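Local coordinates for decaprenyl diphosphate synthase (Rhodobacter capsulatus, PDB 3MZV), which probably adds isopentenyl units to farnesyl diphosphate, with magnesium as cofactor, to make the long all-trans prenyl diphosphate from which quinone side chains are built, at residues V156-A161 and R177-A182; D170-V175 and L245-I250. All coordinates share one frame; numbering follows the deposited sequence.

Interaction 1: V156-A161 and R177-A182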
# COMPACT_ATOMS: atom_id res chain seq x y z
N VAL B 156 6.42 8.90 7.59
CA VAL B 156 6.37 8.77 9.04
C VAL B 156 7.40 9.67 9.74
O VAL B 156 7.12 10.29 10.80
CB VAL B 156 6.60 7.32 9.46
CG1 VAL B 156 6.66 7.21 10.98
CG2 VAL B 156 5.45 6.48 8.94
N LEU B 157 8.61 9.74 9.19
CA LEU B 157 9.60 10.69 9.71
C LEU B 157 9.10 12.15 9.67
O LEU B 157 9.33 12.91 10.63
CB LEU B 157 10.92 10.57 8.95
CG LEU B 157 12.07 11.40 9.55
CD1 LEU B 157 12.25 11.19 11.09
CD2 LEU B 157 13.35 11.10 8.84
N GLN B 158 8.41 12.52 8.60
CA GLN B 158 7.90 13.87 8.46
C GLN B 158 6.93 14.19 9.59
O GLN B 158 6.90 15.33 10.09
CB GLN B 158 7.19 14.03 7.10
CG GLN B 158 6.67 15.42 6.83
CD GLN B 158 6.14 15.59 5.44
OE1 GLN B 158 6.53 16.51 4.71
NE2 GLN B 158 5.24 14.68 5.03
N LEU B 159 6.12 13.19 9.98
CA LEU B 159 5.19 13.32 11.10
C LEU B 159 5.87 13.55 12.45
O LEU B 159 5.42 14.36 13.23
CB LEU B 159 4.31 12.09 11.24
CG LEU B 159 3.19 11.97 10.23
CD1 LEU B 159 2.51 10.64 10.43
CD2 LEU B 159 2.20 13.16 10.36
N THR B 160 6.94 12.81 12.74
CA THR B 160 7.65 12.98 14.01
C THR B 160 8.49 14.25 14.02
O THR B 160 8.68 14.89 15.05
CB THR B 160 8.58 11.79 14.27
OG1 THR B 160 9.48 11.65 13.16
CG2 THR B 160 7.76 10.53 14.45
N ALA B 161 8.99 14.63 12.85
CA ALA B 161 9.73 15.86 12.71
C ALA B 161 8.86 17.12 12.90
O ALA B 161 9.39 18.19 13.17
CB ALA B 161 10.41 15.89 11.34
N ARG B 177 14.35 13.25 1.08
CA ARG B 177 15.00 12.17 0.31
C ARG B 177 14.09 10.94 0.30
O ARG B 177 13.90 10.30 -0.73
CB ARG B 177 16.40 11.84 0.88
CG ARG B 177 17.22 10.80 0.11
CD ARG B 177 18.69 10.97 0.45
NE ARG B 177 19.52 11.64 -0.53
CZ ARG B 177 20.64 12.32 -0.23
NH1 ARG B 177 21.38 12.88 -1.19
NH2 ARG B 177 21.02 12.47 1.03
N GLY B 178 13.47 10.63 1.43
CA GLY B 178 12.54 9.51 1.50
C GLY B 178 11.22 9.78 0.78
O GLY B 178 10.82 9.00 -0.08
N LYS B 179 10.58 10.87 1.14
CA LYS B 179 9.25 11.24 0.65
C LYS B 179 9.19 11.59 -0.84
O LYS B 179 8.13 11.51 -1.46
CB LYS B 179 8.83 12.50 1.40
CG LYS B 179 7.39 12.79 1.43
CD LYS B 179 7.03 14.28 1.43
CE LYS B 179 8.02 15.25 2.04
NZ LYS B 179 7.47 16.65 1.99
N THR B 180 10.29 12.14 -1.36
CA THR B 180 10.28 12.71 -2.71
C THR B 180 11.42 12.23 -3.59
O THR B 180 11.18 11.78 -4.73
CB THR B 180 10.24 14.26 -2.71
OG1 THR B 180 9.00 14.71 -2.14
CG2 THR B 180 10.37 14.81 -4.17
N ALA B 181 12.67 12.31 -3.09
CA ALA B 181 13.82 12.02 -3.96
C ALA B 181 13.93 10.54 -4.31
O ALA B 181 14.37 10.22 -5.40
CB ALA B 181 15.12 12.47 -3.33
N ALA B 182 13.55 9.68 -3.36
CA ALA B 182 13.72 8.24 -3.51
C ALA B 182 13.02 7.71 -4.74
O ALA B 182 13.56 6.84 -5.39
CB ALA B 182 13.26 7.48 -2.27
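Q158 and K179 reach toward each other from two consecutive antiparallel helices, 138-161 and 169-194, of the all-helical isoprenoid synthase fold, and their polar ends carry the contact. Their CA atoms lie 8.4 Å apart, so the gap is spanned by the side chains. Q158 keeps CG anti to its own N and continues extended, which carries its amide to the lysine. K179 instead bends at chi2 and chi3, the latter at -28° lying off any staggered position; this swings its outer chain across the glutamine amide, and the two side chains meet at a slant. The evidence for this oblique passage is that K179 CD stands 4.0 Å from both Q158 OE1 and Q158 NE2, whereas K179 CE has moved to the oxygen side, 3.3 Å from Q158 OE1. K179 NZ then donates a hydrogen bond of 2.9 Å to Q158 OE1. The C=O...N angle is 134°, and the nitrogen is tilted 33° off the amide plane, so the donor approaches from above that plane at a slant.

A wider pi-type turn at 177-181 places K179 within an irregular piece of helix, where A182 N makes a weak 2.7 Å bond to R177 O. T180 OG1, by contrast, is bonded to Q217 of helix 199-224. The G178-K179-T180 sequence resembles the lysine-threonine site that faces the allylic diphosphate in relatives, consistent with a place beside the active site.

A leucine in place of Q158 would probably leave K179 NZ without this acceptor and its bent chain more able to swing. K179 also touches E155 and Q217. With 83 Å² buried in all, one neutral amide oxygen of the contact meets the ammonium, which implies a polar, charge-to-dipole contact rather than hydrophobic packing.

Interaction 2: D170-V175 and L245-I250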
# COMPACT_ATOMS: atom_id res chain seq x y z
N ASP B 170 19.81 17.90 8.64
CA ASP B 170 20.08 16.52 8.28
C ASP B 170 18.78 15.71 8.30
O ASP B 170 18.50 14.96 7.36
CB ASP B 170 21.13 15.90 9.22
CG ASP B 170 22.59 16.40 8.93
OD1 ASP B 170 22.82 17.23 8.01
OD2 ASP B 170 23.52 15.98 9.65
N ILE B 171 17.96 15.91 9.33
CA ILE B 171 16.66 15.22 9.41
C ILE B 171 15.76 15.63 8.29
O ILE B 171 15.08 14.79 7.68
CB ILE B 171 15.99 15.40 10.80
CG1 ILE B 171 16.85 14.66 11.82
CG2 ILE B 171 14.51 14.92 10.80
CD1 ILE B 171 16.55 14.96 13.29
N TYR B 172 15.73 16.94 8.00
CA TYR B 172 14.92 17.46 6.92
C TYR B 172 15.31 16.82 5.59
O TYR B 172 14.43 16.48 4.80
CB TYR B 172 14.99 18.99 6.84
CG TYR B 172 14.44 19.61 5.56
CD1 TYR B 172 13.10 19.71 5.34
CD2 TYR B 172 15.30 20.07 4.56
CE1 TYR B 172 12.59 20.26 4.20
CE2 TYR B 172 14.80 20.67 3.38
CZ TYR B 172 13.46 20.73 3.20
OH TYR B 172 12.92 21.30 2.03
N LEU B 173 16.62 16.72 5.33
CA LEU B 173 17.13 16.11 4.10
C LEU B 173 16.70 14.63 4.01
O LEU B 173 16.33 14.15 2.96
CB LEU B 173 18.65 16.21 4.02
CG LEU B 173 19.21 15.55 2.77
CD1 LEU B 173 18.59 16.18 1.47
CD2 LEU B 173 20.74 15.62 2.74
N ARG B 174 16.70 13.94 5.13
CA ARG B 174 16.22 12.56 5.19
C ARG B 174 14.74 12.46 4.85
O ARG B 174 14.33 11.55 4.14
CB ARG B 174 16.53 12.01 6.58
CG ARG B 174 16.34 10.51 6.79
CD ARG B 174 17.49 9.98 7.70
NE ARG B 174 17.98 10.99 8.66
CZ ARG B 174 19.22 11.01 9.19
NH1 ARG B 174 19.54 11.97 10.06
NH2 ARG B 174 20.12 10.10 8.88
N VAL B 175 13.93 13.39 5.34
CA VAL B 175 12.51 13.40 5.07
C VAL B 175 12.28 13.63 3.60
O VAL B 175 11.48 12.93 2.96
CB VAL B 175 11.76 14.49 5.84
CG1 VAL B 175 10.40 14.78 5.21
CG2 VAL B 175 11.68 14.13 7.36
N LEU B 245 8.56 21.09 9.89
CA LEU B 245 9.90 21.65 10.00
C LEU B 245 10.60 21.48 8.65
O LEU B 245 11.16 20.40 8.36
CB LEU B 245 10.70 20.99 11.13
CG LEU B 245 10.48 21.65 12.49
CD1 LEU B 245 11.08 23.10 12.47
CD2 LEU B 245 9.00 21.68 12.90
N THR B 246 10.48 22.53 7.82
CA THR B 246 11.17 22.59 6.52
C THR B 246 12.34 23.55 6.60
O THR B 246 12.38 24.39 7.51
CB THR B 246 10.18 22.98 5.39
OG1 THR B 246 9.63 24.27 5.60
CG2 THR B 246 9.02 21.93 5.28
N MET B 247 13.23 23.49 5.62
CA MET B 247 14.47 24.26 5.64
C MET B 247 14.32 25.74 6.09
O MET B 247 15.10 26.17 6.93
CB MET B 247 15.21 24.16 4.30
CG MET B 247 16.60 24.61 4.33
SD MET B 247 17.57 24.31 2.75
CE MET B 247 18.37 22.74 3.25
N PRO B 248 13.37 26.51 5.52
CA PRO B 248 13.35 27.95 5.85
C PRO B 248 13.00 28.17 7.33
O PRO B 248 13.43 29.12 7.95
CB PRO B 248 12.25 28.51 4.96
CG PRO B 248 11.81 27.39 4.11
CD PRO B 248 12.43 26.18 4.44
N VAL B 249 12.21 27.25 7.89
CA VAL B 249 11.92 27.31 9.33
C VAL B 249 13.08 26.86 10.14
O VAL B 249 13.47 27.54 11.07
CB VAL B 249 10.69 26.48 9.72
CG1 VAL B 249 10.41 26.56 11.26
CG2 VAL B 249 9.47 26.91 8.90
N ILE B 250 13.64 25.68 9.82
CA ILE B 250 14.78 25.14 10.59
C ILE B 250 15.93 26.18 10.69
O ILE B 250 16.52 26.39 11.74
CB ILE B 250 15.31 23.86 9.91
CG1 ILE B 250 14.27 22.76 10.02
CG2 ILE B 250 16.66 23.45 10.49
CD1 ILE B 250 14.54 21.59 8.98
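Y172 lays one face of its ring on the T246-M247 backbone, joining two helices of the all-alpha isoprenoid synthase fold: the first part of helix 169-194 and the start of helix 247-254. One residue past I171, whose N bonds to T168 OG1 near the helix start, Y172 carries the interface; its CA is 6.4 Å from that of T246. Near the backbone, Y172 CB touches I250 CD1 at 3.4 Å, a close apolar contact one helical turn into 247-254. Farther out, CG anti to the backbone N (chi1 166°) directs the ring across the opposing segment. On this same face, toward one rim Y172 CE1 meets T246 CA at 3.6 Å, and toward the other rim Y172 CE2 meets M247 CB, also at 3.6 Å, the methionine chain running about perpendicular to the tyrosine. The hydroxyl continues past this patch to a hydrogen bond with D221, so the ring is fixed at its polar end as well as along its face. Next, L173 turns to I214 of helix 199-224. T246 occupies the N-cap position, yet its side chain makes no capping bond; V249 N bonds only weakly to T246 O. Over the centre of the Y172 ring, 3.5 Å above its plane, sits M247 N.

Overall arrangement
The centres of the two contacts lie about 10 Å apart, and both use helix 169-194, interaction 2 near its start and interaction 1 further along. Their segments alternate along the chain: 156-161, 170-175, 177-182, then 245-250. They also touch directly, L157 CG meeting V175 CG2 at 3.5 Å and Q158 CB resting on V175 CG1. Helix 169-194 is thereby joined to helix 138-161 and to the start of helix 247-254, a surface polar contact in one case and a buried aromatic one in the other. V156 and L159 also pack on the second subunit, so helix 138-161 connects this part of the bundle with the dimer interface.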